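Local structure of 70-KDA soluble lytic transglycosylase (Escherichia coli, 1SLY) at residues G463-Q468 and Y533-Y538; M495-G500 and I527-S532; A551-L556 and S582-Y587. The protein cleaves the glycosidic bonds between N-acetylmuramic acid and N-acetylglucosamine in peptidoglycan, leaving a 1,6-anhydro bond in the muramic acid residue. All blocks are in the same frame, centred on the assembly; numbering follows the deposited sequence.

In the fold
Interactions 1 and 2 use successive turns of helix 523-540, their centres about 12 Å apart, and along the chain interaction 2 is nested inside the loop that interaction 1 closes; Lys464 CD packs on Thr531 O at 3.5 Å where they meet. Interaction 3 follows in the chain, its centre about 17 Å from that of interaction 1 and about 15 Å from that of interaction 2. Tyr552 of interaction 3 touches both others: its ring packs on Leu534, and its OH makes a probable hydrogen bond to Met495 O at 2.7 Å. The inhibitor bulgecin A touches all three, through Tyr533, Met498 and Tyr552 among others. It is also hydrogen-bonded to Glu478, the predicted active-site residue, as is Tyr587 of interaction 3.

Interaction 1 of 3, residues G463-Q468 and Y533-Y538; sequences GKEIPQ and YLQYVY. With BLG (4-O-(4-O-sulfonyl-N-acetylglucosamininyl)-5-methylhydroxy-L-proline-taurine), chain B.
Gln535 engages Glu465 with both ends of its amide. The backbone N of Glu465 donates to Gln535 OE1 over 2.7 Å, standing above the carbonyl plane (38° out of it). A weak second bond reaches the same oxygen from Ile466 N, at 3.3 Å. In return Gln535 NE2 gives a hydrogen to Glu465 OE1 (3.1 Å, nearly straight at 162°); the acceptor lies almost in the amide plane and uses the anti lone pair of the carboxylate. CB and CG of Gln535 lie along the methylenes of Lys464, with CB 3.7 Å from Lys464 CD; beyond them the bend at chi2 (58°) swings the amide over to Glu465. The ammonium of Lys464 leads away to Tyr460 O. All this lies in the lysozyme-like SLT domain, where residues 463-468 link helix 454-462 to helix 468-479, which carries the predicted active-site Glu478; Pro467 is the N-cap of the latter helix. Beside the polar pair, Ile466 CG2 sits over one face of Tyr538 in a CH-pi contact, 3.8 Å from the ring centroid. Pro467 CD reaches Tyr538 OH at 3.5 Å, its side chain crossing that of the tyrosine at about a right angle. Tyr533 points from the far side of the helix to bulgecin, whose O3 hydrogen-bonds to its OH over 2.9 Å.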
loop_
_atom_site.group_PDB
_atom_site.type_symbol
_atom_site.label_atom_id
_atom_site.label_comp_id
_atom_site.label_asym_id
_atom_site.label_seq_id
_atom_site.Cartn_x
_atom_site.Cartn_y
_atom_site.Cartn_z
ATOM N N GLY A 463 -32.016 10.306 -0.440
ATOM C CA GLY A 463 -32.900 9.683 -1.430
ATOM C C GLY A 463 -32.385 8.355 -2.008
ATOM O O GLY A 463 -32.706 7.962 -3.150
ATOM N N LYS A 464 -31.531 7.711 -1.214
ATOM C CA LYS A 464 -30.865 6.489 -1.618
ATOM C C LYS A 464 -31.168 5.324 -0.663
ATOM O O LYS A 464 -31.583 5.546 0.482
ATOM C CB LYS A 464 -29.392 6.801 -1.681
ATOM C CG LYS A 464 -28.960 7.267 -3.040
ATOM C CD LYS A 464 -27.450 7.347 -3.187
ATOM C CE LYS A 464 -27.072 8.396 -4.215
ATOM N NZ LYS A 464 -27.584 9.755 -3.849
ATOM N N GLU A 465 -31.018 4.066 -1.065
ATOM C CA GLU A 465 -31.293 2.976 -0.115
ATOM C C GLU A 465 -30.099 2.595 0.791
ATOM O O GLU A 465 -30.308 1.970 1.830
ATOM C CB GLU A 465 -31.734 1.739 -0.873
ATOM C CG GLU A 465 -32.681 1.937 -2.036
ATOM C CD GLU A 465 -32.976 0.647 -2.782
ATOM O OE1 GLU A 465 -32.190 0.242 -3.681
ATOM O OE2 GLU A 465 -34.016 0.036 -2.447
ATOM N N ILE A 466 -28.856 2.870 0.340
ATOM C CA ILE A 466 -27.622 2.633 1.099
ATOM C C ILE A 466 -27.616 3.362 2.419
ATOM O O ILE A 466 -27.862 4.556 2.452
ATOM C CB ILE A 466 -26.332 3.084 0.400
ATOM C CG1 ILE A 466 -26.331 4.583 0.069
ATOM C CG2 ILE A 466 -26.181 2.175 -0.789
ATOM C CD1 ILE A 466 -25.162 5.111 -0.729
ATOM N N PRO A 467 -27.434 2.709 3.577
ATOM C CA PRO A 467 -27.414 3.451 4.832
ATOM C C PRO A 467 -26.280 4.444 4.856
ATOM O O PRO A 467 -25.235 4.272 4.234
ATOM C CB PRO A 467 -27.352 2.349 5.894
ATOM C CG PRO A 467 -27.066 1.084 5.223
ATOM C CD PRO A 467 -27.615 1.252 3.843
ATOM N N GLN A 468 -26.510 5.521 5.570
ATOM C CA GLN A 468 -25.460 6.526 5.760
ATOM C C GLN A 468 -24.140 5.929 6.326
ATOM O O GLN A 468 -23.084 6.078 5.705
ATOM C CB GLN A 468 -26.000 7.605 6.690
ATOM C CG GLN A 468 -25.134 8.840 6.654
ATOM C CD GLN A 468 -25.385 9.867 7.743
ATOM O OE1 GLN A 468 -24.423 10.437 8.230
ATOM N NE2 GLN A 468 -26.563 10.221 8.218
ATOM N N TYR A 533 -22.277 5.765 -7.287
ATOM C CA TYR A 533 -21.703 4.445 -7.624
ATOM C C TYR A 533 -21.960 3.341 -6.561
ATOM O O TYR A 533 -22.270 2.195 -6.896
ATOM C CB TYR A 533 -20.210 4.525 -7.804
ATOM C CG TYR A 533 -19.699 3.278 -8.485
ATOM C CD1 TYR A 533 -20.199 2.917 -9.727
ATOM C CD2 TYR A 533 -18.701 2.481 -7.913
ATOM C CE1 TYR A 533 -19.705 1.807 -10.377
ATOM C CE2 TYR A 533 -18.203 1.366 -8.569
ATOM C CZ TYR A 533 -18.709 1.049 -9.799
ATOM O OH TYR A 533 -18.187 0.004 -10.499
ATOM N N LEU A 534 -21.877 3.640 -5.266
ATOM C CA LEU A 534 -22.220 2.682 -4.240
ATOM C C LEU A 534 -23.696 2.266 -4.248
ATOM O O LEU A 534 -23.948 1.079 -4.068
ATOM C CB LEU A 534 -21.808 3.284 -2.927
ATOM C CG LEU A 534 -21.842 2.340 -1.729
ATOM C CD1 LEU A 534 -21.148 1.012 -2.007
ATOM C CD2 LEU A 534 -21.205 3.108 -0.593
ATOM N N GLN A 535 -24.693 3.127 -4.482
ATOM C CA GLN A 535 -26.123 2.728 -4.617
ATOM C C GLN A 535 -26.355 1.925 -5.881
ATOM O O GLN A 535 -27.155 1.006 -5.929
ATOM C CB GLN A 535 -27.005 3.973 -4.637
ATOM C CG GLN A 535 -28.449 3.946 -5.021
ATOM C CD GLN A 535 -29.271 3.032 -4.172
ATOM O OE1 GLN A 535 -29.350 3.147 -2.954
ATOM N NE2 GLN A 535 -29.939 2.103 -4.795
ATOM N N TYR A 536 -25.640 2.216 -6.926
ATOM C CA TYR A 536 -25.724 1.427 -8.123
ATOM C C TYR A 536 -25.313 -0.007 -7.860
ATOM O O TYR A 536 -26.055 -0.914 -8.243
ATOM C CB TYR A 536 -24.821 2.001 -9.148
ATOM C CG TYR A 536 -24.659 1.085 -10.324
ATOM C CD1 TYR A 536 -25.766 0.763 -11.067
ATOM C CD2 TYR A 536 -23.433 0.600 -10.693
ATOM C CE1 TYR A 536 -25.647 -0.019 -12.163
ATOM C CE2 TYR A 536 -23.316 -0.186 -11.800
ATOM C CZ TYR A 536 -24.424 -0.485 -12.527
ATOM O OH TYR A 536 -24.349 -1.251 -13.672
ATOM N N VAL A 537 -24.123 -0.174 -7.274
ATOM C CA VAL A 537 -23.499 -1.472 -6.877
ATOM C C VAL A 537 -24.329 -2.229 -5.779
ATOM O O VAL A 537 -24.625 -3.413 -5.857
ATOM C CB VAL A 537 -22.058 -0.939 -6.550
ATOM C CG1 VAL A 537 -21.485 -1.349 -5.230
ATOM C CG2 VAL A 537 -21.205 -1.389 -7.707
ATOM N N TYR A 538 -24.906 -1.550 -4.813
ATOM C CA TYR A 538 -25.760 -2.126 -3.788
ATOM C C TYR A 538 -27.028 -2.720 -4.381
ATOM O O TYR A 538 -27.273 -3.919 -4.231
ATOM C CB TYR A 538 -26.072 -1.017 -2.801
ATOM C CG TYR A 538 -26.787 -1.278 -1.522
ATOM C CD1 TYR A 538 -26.117 -1.867 -0.476
ATOM C CD2 TYR A 538 -28.079 -0.837 -1.309
ATOM C CE1 TYR A 538 -26.700 -2.018 0.768
ATOM C CE2 TYR A 538 -28.687 -0.966 -0.065
ATOM C CZ TYR A 538 -27.980 -1.565 0.970
ATOM O OH TYR A 538 -28.530 -1.726 2.221
HETATM C C1 BLG B . -12.379 0.103 -8.596
HETATM C C2 BLG B . -13.515 0.909 -9.248
HETATM C C3 BLG B . -14.383 -0.074 -10.043
HETATM C C4 BLG B . -13.524 -0.946 -10.972
HETATM C C5 BLG B . -12.341 -1.603 -10.233
HETATM O O5 BLG B . -11.594 -0.624 -9.525
HETATM O O1 BLG B . -11.617 1.038 -7.935
HETATM N N2 BLG B . -14.266 1.659 -8.252
HETATM C C7 BLG B . -14.418 2.969 -8.219
HETATM O O7 BLG B . -13.982 3.726 -9.082
HETATM C C8 BLG B . -15.265 3.502 -7.095
HETATM O O3 BLG B . -15.350 0.590 -10.839
HETATM O O4 BLG B . -14.402 -1.954 -11.471
HETATM S S4 BLG B . -14.779 -2.013 -13.000
HETATM O O41 BLG B . -14.630 -0.698 -13.609
HETATM O O42 BLG B . -16.167 -2.404 -13.106
HETATM O O43 BLG B . -13.948 -3.018 -13.632
HETATM C C6 BLG B . -11.359 -2.289 -11.163
HETATM O O6 BLG B . -11.587 -1.987 -12.527
HETATM C CA BLG B . -10.669 1.740 -6.034
HETATM C CB BLG B . -10.783 0.574 -6.990
HETATM C CG BLG B . -9.355 0.451 -7.449
HETATM C CD BLG B . -8.631 0.505 -6.069
HETATM N N BLG B . -9.553 1.336 -5.194
HETATM C C9 BLG B . -11.949 2.091 -5.307
HETATM O O9 BLG B . -11.934 1.194 -4.202
HETATM C C10 BLG B . -7.222 1.104 -6.068
HETATM O O10 BLG B . -6.880 2.221 -6.474
HETATM N N3 BLG B . -6.423 0.293 -5.408
HETATM C C11 BLG B . -5.036 0.526 -5.144
HETATM C C12 BLG B . -4.231 0.051 -6.337
HETATM S S BLG B . -2.527 0.068 -5.705
HETATM O OS1 BLG B . -1.641 0.021 -6.944
HETATM O OS2 BLG B . -2.328 1.266 -4.800
HETATM O OS3 BLG B . -2.302 -1.123 -4.794
#

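Interaction 2 of 3, residues M495-G500 and I527-S532; sequences MQIMPG and INIGTS. With BLG (4-O-(4-O-sulfonyl-N-acetylglucosamininyl)-5-methylhydroxy-L-proline-taurine), chain B.
Ile497 and Met495 bring their side chains against the backbone of helix 523-540 at Gly530. They flank Gln496 in the SLT domain's lysozyme-like fold, where Gln496 and Ile497 form a G1 beta bulge, the left-handed backbone of Gln496 fitting its first position. From CB, Ile497 branches with CG1 anti to its own carbonyl carbon (chi1 -58°) and CG2 anti to the backbone N. Across the contact CG2 meets Ile529 alone, its CG2 at 4.0 Å, the two isoleucine chains crossing at about a right angle, while the CG1-CD1 arm reaches Gly530 and also touches Ile529. CG1 passes along the CA of Gly530 and also borders the hydroxyl of Tyr552. CD1, the tip, settles on the helix backbone, 3.4 Å from Gly530 N, and is also in contact with Ile529 CB (3.9 Å). Gly530 has no side chain, and both the isoleucine and the methionine can therefore reach its main chain.

Met495, just before the bulge, runs extended to SD and bends at chi3 (90°), laying CE against the peptide between Gly530 and Thr531, 3.6 Å from Gly530 C. The contact across the segments is apolar and buried, without hydrogen bonds. Within the helix, Ile527 O accepts both Thr531 N and Thr531 OG1, the latter in the carbonyl plane. Met495 N is held by Asn526 and Met495 O by Tyr552 OH, and the side chain of Met495 touches Ala475 of helix 468-479. Residues 496-498 line the bulgecin pocket, and Met498, at the N-cap of helix 499-508, donates its backbone N-H to the inhibitor's O7, with 2.8 Å from Met498 N to O7 and an angle of 166°.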
loop_
_atom_site.group_PDB
_atom_site.type_symbol
_atom_site.label_atom_id
_atom_site.label_comp_id
_atom_site.label_asym_id
_atom_site.label_seq_id
_atom_site.Cartn_x
_atom_site.Cartn_y
_atom_site.Cartn_z
ATOM N N MET A 495 -13.878 9.041 -1.442
ATOM C CA MET A 495 -14.320 7.692 -1.712
ATOM C C MET A 495 -13.510 7.019 -2.803
ATOM O O MET A 495 -13.870 5.982 -3.344
ATOM C CB MET A 495 -15.751 7.722 -2.105
ATOM C CG MET A 495 -16.499 7.893 -0.842
ATOM S SD MET A 495 -18.175 8.419 -1.149
ATOM C CE MET A 495 -18.937 6.799 -1.264
ATOM N N GLN A 496 -12.377 7.580 -3.141
ATOM C CA GLN A 496 -11.462 6.988 -4.094
ATOM C C GLN A 496 -12.043 6.414 -5.368
ATOM O O GLN A 496 -11.816 5.271 -5.745
ATOM C CB GLN A 496 -10.651 5.914 -3.387
ATOM C CG GLN A 496 -9.721 6.431 -2.309
ATOM C CD GLN A 496 -8.507 7.092 -2.890
ATOM O OE1 GLN A 496 -7.612 6.450 -3.410
ATOM N NE2 GLN A 496 -8.421 8.392 -2.884
ATOM N N ILE A 497 -12.725 7.327 -6.035
ATOM C CA ILE A 497 -13.445 7.121 -7.304
ATOM C C ILE A 497 -12.487 7.142 -8.465
ATOM O O ILE A 497 -11.718 8.089 -8.614
ATOM C CB ILE A 497 -14.483 8.232 -7.534
ATOM C CG1 ILE A 497 -15.451 8.261 -6.370
ATOM C CG2 ILE A 497 -15.270 7.950 -8.771
ATOM C CD1 ILE A 497 -16.312 9.460 -6.107
ATOM N N MET A 498 -12.472 6.104 -9.254
ATOM C CA MET A 498 -11.618 6.108 -10.432
ATOM C C MET A 498 -12.202 7.075 -11.484
ATOM O O MET A 498 -13.421 7.138 -11.637
ATOM C CB MET A 498 -11.524 4.693 -11.021
ATOM C CG MET A 498 -10.793 3.651 -10.222
ATOM S SD MET A 498 -9.012 3.677 -10.465
ATOM C CE MET A 498 -9.091 2.788 -12.010
ATOM N N PRO A 499 -11.413 7.823 -12.274
ATOM C CA PRO A 499 -11.880 8.686 -13.366
ATOM C C PRO A 499 -12.867 8.019 -14.313
ATOM O O PRO A 499 -13.973 8.531 -14.515
ATOM C CB PRO A 499 -10.615 9.099 -14.057
ATOM C CG PRO A 499 -9.677 9.153 -12.903
ATOM C CD PRO A 499 -9.943 7.867 -12.230
ATOM N N GLY A 500 -12.472 6.845 -14.829
ATOM C CA GLY A 500 -13.298 6.040 -15.730
ATOM C C GLY A 500 -14.655 5.710 -15.137
ATOM O O GLY A 500 -15.664 5.838 -15.832
ATOM N N ILE A 527 -18.414 12.952 -2.764
ATOM C CA ILE A 527 -19.519 12.285 -2.072
ATOM C C ILE A 527 -20.736 12.093 -2.988
ATOM O O ILE A 527 -21.460 11.114 -2.869
ATOM C CB ILE A 527 -19.935 13.088 -0.789
ATOM C CG1 ILE A 527 -18.734 12.985 0.203
ATOM C CG2 ILE A 527 -21.243 12.551 -0.154
ATOM C CD1 ILE A 527 -18.846 13.675 1.539
ATOM N N ASN A 528 -20.987 12.960 -3.944
ATOM C CA ASN A 528 -22.100 12.769 -4.835
ATOM C C ASN A 528 -21.761 11.689 -5.872
ATOM O O ASN A 528 -22.483 10.698 -5.862
ATOM C CB ASN A 528 -22.407 14.116 -5.467
ATOM C CG ASN A 528 -23.720 14.138 -6.239
ATOM O OD1 ASN A 528 -23.836 14.859 -7.216
ATOM N ND2 ASN A 528 -24.759 13.383 -5.919
ATOM N N ILE A 529 -20.744 11.758 -6.742
ATOM C CA ILE A 529 -20.462 10.675 -7.699
ATOM C C ILE A 529 -20.313 9.341 -6.918
ATOM O O ILE A 529 -20.829 8.327 -7.362
ATOM C CB ILE A 529 -19.107 10.874 -8.513
ATOM C CG1 ILE A 529 -19.120 11.944 -9.564
ATOM C CG2 ILE A 529 -18.867 9.657 -9.365
ATOM C CD1 ILE A 529 -19.605 13.224 -9.065
ATOM N N GLY A 530 -19.706 9.317 -5.722
ATOM C CA GLY A 530 -19.382 8.106 -4.970
ATOM C C GLY A 530 -20.557 7.383 -4.390
ATOM O O GLY A 530 -20.725 6.192 -4.636
ATOM N N THR A 531 -21.393 8.077 -3.627
ATOM C CA THR A 531 -22.630 7.484 -3.122
ATOM C C THR A 531 -23.533 7.067 -4.291
ATOM O O THR A 531 -24.306 6.113 -4.170
ATOM C CB THR A 531 -23.464 8.430 -2.263
ATOM O OG1 THR A 531 -23.784 9.539 -3.084
ATOM C CG2 THR A 531 -22.747 8.895 -1.008
ATOM N N SER A 532 -23.414 7.705 -5.452
ATOM C CA SER A 532 -24.134 7.268 -6.627
ATOM C C SER A 532 -23.588 5.944 -7.104
ATOM O O SER A 532 -24.371 5.005 -7.258
ATOM C CB SER A 532 -24.016 8.255 -7.766
ATOM O OG SER A 532 -24.717 9.455 -7.457
HETATM C C1 BLG B . -12.379 0.103 -8.596
HETATM C C2 BLG B . -13.515 0.909 -9.248
HETATM C C3 BLG B . -14.383 -0.074 -10.043
HETATM C C4 BLG B . -13.524 -0.946 -10.972
HETATM C C5 BLG B . -12.341 -1.603 -10.233
HETATM O O5 BLG B . -11.594 -0.624 -9.525
HETATM O O1 BLG B . -11.617 1.038 -7.935
HETATM N N2 BLG B . -14.266 1.659 -8.252
HETATM C C7 BLG B . -14.418 2.969 -8.219
HETATM O O7 BLG B . -13.982 3.726 -9.082
HETATM C C8 BLG B . -15.265 3.502 -7.095
HETATM O O3 BLG B . -15.350 0.590 -10.839
HETATM O O4 BLG B . -14.402 -1.954 -11.471
HETATM S S4 BLG B . -14.779 -2.013 -13.000
HETATM O O41 BLG B . -14.630 -0.698 -13.609
HETATM O O42 BLG B . -16.167 -2.404 -13.106
HETATM O O43 BLG B . -13.948 -3.018 -13.632
HETATM C C6 BLG B . -11.359 -2.289 -11.163
HETATM O O6 BLG B . -11.587 -1.987 -12.527
HETATM C CA BLG B . -10.669 1.740 -6.034
HETATM C CB BLG B . -10.783 0.574 -6.990
HETATM C CG BLG B . -9.355 0.451 -7.449
HETATM C CD BLG B . -8.631 0.505 -6.069
HETATM N N BLG B . -9.553 1.336 -5.194
HETATM C C9 BLG B . -11.949 2.091 -5.307
HETATM O O9 BLG B . -11.934 1.194 -4.202
HETATM C C10 BLG B . -7.222 1.104 -6.068
HETATM O O10 BLG B . -6.880 2.221 -6.474
HETATM N N3 BLG B . -6.423 0.293 -5.408
HETATM C C11 BLG B . -5.036 0.526 -5.144
HETATM C C12 BLG B . -4.231 0.051 -6.337
HETATM S S BLG B . -2.527 0.068 -5.705
HETATM O OS1 BLG B . -1.641 0.021 -6.944
HETATM O OS2 BLG B . -2.328 1.266 -4.800
HETATM O OS3 BLG B . -2.302 -1.123 -4.794
#

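Interaction 3 of 3, residues A551-L556 and S582-Y587; sequences AYNAGL and SETRGY. With BLG (4-O-(4-O-sulfonyl-N-acetylglucosamininyl)-5-methylhydroxy-L-proline-taurine), chain B.
Asn553 and Thr584 bring the two backbones nearest, CA to CA 6.5 Å, where the last turn of helix 545-554 lies against the start of helix 582-601. The first helix ends at Ala554, and Gly555 leaves the helical conformation with a positive phi of 98°; its CA lies 3.4 Å from O4 of bulgecin. Asn553 carries the contact. Its CG runs anti to the backbone N, directing the amide at the second helix, and Thr584 OG1 donates to Asn553 OD1 at 3.1 Å, nearly along the C=O axis. The other end, ND2, makes a weak, long bond to Glu583 OE2 at 3.4 Å. The side chain of Asn553 also stacks on the ring of Tyr587: the amide and ring planes are only 12° apart, and CB stands over the ring's centre, 3.9 Å from the centroid, in a CH-pi contact. The bond to OD1 and the stack on Tyr587 together probably hold the amide in this orientation, with the weak ND2 bond adding to it.

Bulgecin lies beside the contact and shares Glu583 OE2 with it, through a weak bond from the inhibitor's N3. Its N2 donates to Tyr552 O at 2.9 Å, and its acetyl methyl C8 lies over one face of the Tyr552 ring, 3.4 Å from CZ. Tyr587 hydrogen-bonds through its OH to Glu478 OE2, while Ile474 and Gln477 of helix 468-479 pack on its side chain; Leu534 of helix 523-540 touches Tyr552, and Trp562 of helix 556-566 meets both Ala554 and Thr584.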
loop_
_atom_site.group_PDB
_atom_site.type_symbol
_atom_site.label_atom_id
_atom_site.label_comp_id
_atom_site.label_asym_id
_atom_site.label_seq_id
_atom_site.Cartn_x
_atom_site.Cartn_y
_atom_site.Cartn_z
ATOM N N ALA A 551 -17.684 -5.434 -4.800
ATOM C CA ALA A 551 -18.000 -4.880 -6.130
ATOM C C ALA A 551 -17.455 -3.453 -6.302
ATOM O O ALA A 551 -16.873 -3.165 -7.345
ATOM C CB ALA A 551 -19.507 -4.864 -6.351
ATOM N N TYR A 552 -17.582 -2.553 -5.317
ATOM C CA TYR A 552 -16.996 -1.209 -5.386
ATOM C C TYR A 552 -15.461 -1.226 -5.547
ATOM O O TYR A 552 -14.900 -0.446 -6.317
ATOM C CB TYR A 552 -17.416 -0.445 -4.117
ATOM C CG TYR A 552 -17.117 1.045 -4.099
ATOM C CD1 TYR A 552 -15.862 1.547 -3.753
ATOM C CD2 TYR A 552 -18.124 1.969 -4.373
ATOM C CE1 TYR A 552 -15.625 2.911 -3.689
ATOM C CE2 TYR A 552 -17.899 3.333 -4.319
ATOM C CZ TYR A 552 -16.649 3.803 -3.964
ATOM O OH TYR A 552 -16.421 5.158 -3.885
ATOM N N ASN A 553 -14.769 -2.133 -4.868
ATOM C CA ASN A 553 -13.301 -2.290 -4.958
ATOM C C ASN A 553 -12.693 -3.068 -6.155
ATOM O O ASN A 553 -11.574 -2.788 -6.630
ATOM C CB ASN A 553 -12.844 -2.940 -3.642
ATOM C CG ASN A 553 -11.355 -3.170 -3.584
ATOM O OD1 ASN A 553 -10.840 -4.281 -3.606
ATOM N ND2 ASN A 553 -10.632 -2.093 -3.594
ATOM N N ALA A 554 -13.405 -4.112 -6.564
ATOM C CA ALA A 554 -12.899 -4.969 -7.632
ATOM C C ALA A 554 -13.751 -5.008 -8.881
ATOM O O ALA A 554 -13.361 -5.501 -9.929
ATOM C CB ALA A 554 -12.753 -6.367 -7.085
ATOM N N GLY A 555 -14.955 -4.506 -8.704
ATOM C CA GLY A 555 -15.906 -4.433 -9.773
ATOM C C GLY A 555 -16.896 -5.570 -9.774
ATOM O O GLY A 555 -16.620 -6.736 -9.497
ATOM N N LEU A 556 -18.101 -5.143 -10.031
ATOM C CA LEU A 556 -19.243 -5.991 -10.347
ATOM C C LEU A 556 -19.047 -7.424 -10.872
ATOM O O LEU A 556 -19.547 -8.424 -10.369
ATOM C CB LEU A 556 -20.048 -5.281 -11.367
ATOM C CG LEU A 556 -20.452 -3.856 -11.165
ATOM C CD1 LEU A 556 -21.053 -3.831 -9.788
ATOM C CD2 LEU A 556 -19.305 -2.864 -11.402
ATOM N N SER A 582 -6.599 -10.990 -2.011
ATOM C CA SER A 582 -6.122 -10.445 -0.734
ATOM C C SER A 582 -6.616 -9.033 -0.415
ATOM O O SER A 582 -7.114 -8.781 0.685
ATOM C CB SER A 582 -4.574 -10.463 -0.730
ATOM O OG SER A 582 -3.977 -10.781 -2.015
ATOM N N GLU A 583 -6.588 -8.108 -1.373
ATOM C CA GLU A 583 -7.004 -6.714 -1.127
ATOM C C GLU A 583 -8.495 -6.568 -0.867
ATOM O O GLU A 583 -8.928 -5.938 0.106
ATOM C CB GLU A 583 -6.594 -5.868 -2.323
ATOM C CG GLU A 583 -6.977 -4.382 -2.427
ATOM C CD GLU A 583 -6.715 -3.770 -3.808
ATOM O OE1 GLU A 583 -5.868 -4.288 -4.585
ATOM O OE2 GLU A 583 -7.366 -2.751 -4.120
ATOM N N THR A 584 -9.250 -7.259 -1.721
ATOM C CA THR A 584 -10.710 -7.241 -1.649
ATOM C C THR A 584 -11.215 -8.043 -0.445
ATOM O O THR A 584 -12.201 -7.652 0.209
ATOM C CB THR A 584 -11.280 -7.794 -2.955
ATOM O OG1 THR A 584 -10.485 -7.321 -4.067
ATOM C CG2 THR A 584 -12.710 -7.306 -3.148
ATOM N N ARG A 585 -10.460 -9.086 -0.055
ATOM C CA ARG A 585 -10.805 -9.864 1.144
ATOM C C ARG A 585 -10.631 -9.021 2.381
ATOM O O ARG A 585 -11.569 -8.893 3.176
ATOM C CB ARG A 585 -9.938 -11.099 1.271
ATOM C CG ARG A 585 -10.358 -11.970 2.428
ATOM C CD ARG A 585 -9.872 -13.368 2.214
ATOM N NE ARG A 585 -8.432 -13.375 2.278
ATOM C CZ ARG A 585 -7.675 -13.674 1.236
ATOM N NH1 ARG A 585 -8.178 -14.098 0.087
ATOM N NH2 ARG A 585 -6.373 -13.589 1.347
ATOM N N GLY A 586 -9.464 -8.359 2.456
ATOM C CA GLY A 586 -9.191 -7.447 3.570
ATOM C C GLY A 586 -10.173 -6.292 3.637
ATOM O O GLY A 586 -10.656 -5.932 4.707
ATOM N N TYR A 587 -10.525 -5.780 2.449
ATOM C CA TYR A 587 -11.491 -4.710 2.245
ATOM C C TYR A 587 -12.874 -4.982 2.783
ATOM O O TYR A 587 -13.403 -4.138 3.512
ATOM C CB TYR A 587 -11.623 -4.409 0.769
ATOM C CG TYR A 587 -12.396 -3.153 0.431
ATOM C CD1 TYR A 587 -13.772 -3.155 0.256
ATOM C CD2 TYR A 587 -11.718 -1.952 0.287
ATOM C CE1 TYR A 587 -14.451 -1.998 -0.054
ATOM C CE2 TYR A 587 -12.388 -0.789 -0.016
ATOM C CZ TYR A 587 -13.744 -0.829 -0.189
ATOM O OH TYR A 587 -14.393 0.304 -0.523
HETATM C C1 BLG B . -12.379 0.103 -8.596
HETATM C C2 BLG B . -13.515 0.909 -9.248
HETATM C C3 BLG B . -14.383 -0.074 -10.043
HETATM C C4 BLG B . -13.524 -0.946 -10.972
HETATM C C5 BLG B . -12.341 -1.603 -10.233
HETATM O O5 BLG B . -11.594 -0.624 -9.525
HETATM O O1 BLG B . -11.617 1.038 -7.935
HETATM N N2 BLG B . -14.266 1.659 -8.252
HETATM C C7 BLG B . -14.418 2.969 -8.219
HETATM O O7 BLG B . -13.982 3.726 -9.082
HETATM C C8 BLG B . -15.265 3.502 -7.095
HETATM O O3 BLG B . -15.350 0.590 -10.839
HETATM O O4 BLG B . -14.402 -1.954 -11.471
HETATM S S4 BLG B . -14.779 -2.013 -13.000
HETATM O O41 BLG B . -14.630 -0.698 -13.609
HETATM O O42 BLG B . -16.167 -2.404 -13.106
HETATM O O43 BLG B . -13.948 -3.018 -13.632
HETATM C C6 BLG B . -11.359 -2.289 -11.163
HETATM O O6 BLG B . -11.587 -1.987 -12.527
HETATM C CA BLG B . -10.669 1.740 -6.034
HETATM C CB BLG B . -10.783 0.574 -6.990
HETATM C CG BLG B . -9.355 0.451 -7.449
HETATM C CD BLG B . -8.631 0.505 -6.069
HETATM N N BLG B . -9.553 1.336 -5.194
HETATM C C9 BLG B . -11.949 2.091 -5.307
HETATM O O9 BLG B . -11.934 1.194 -4.202
HETATM C C10 BLG B . -7.222 1.104 -6.068
HETATM O O10 BLG B . -6.880 2.221 -6.474
HETATM N N3 BLG B . -6.423 0.293 -5.408
HETATM C C11 BLG B . -5.036 0.526 -5.144
HETATM C C12 BLG B . -4.231 0.051 -6.337
HETATM S S BLG B . -2.527 0.068 -5.705
HETATM O OS1 BLG B . -1.641 0.021 -6.944
HETATM O OS2 BLG B . -2.328 1.266 -4.800
HETATM O OS3 BLG B . -2.302 -1.123 -4.794
#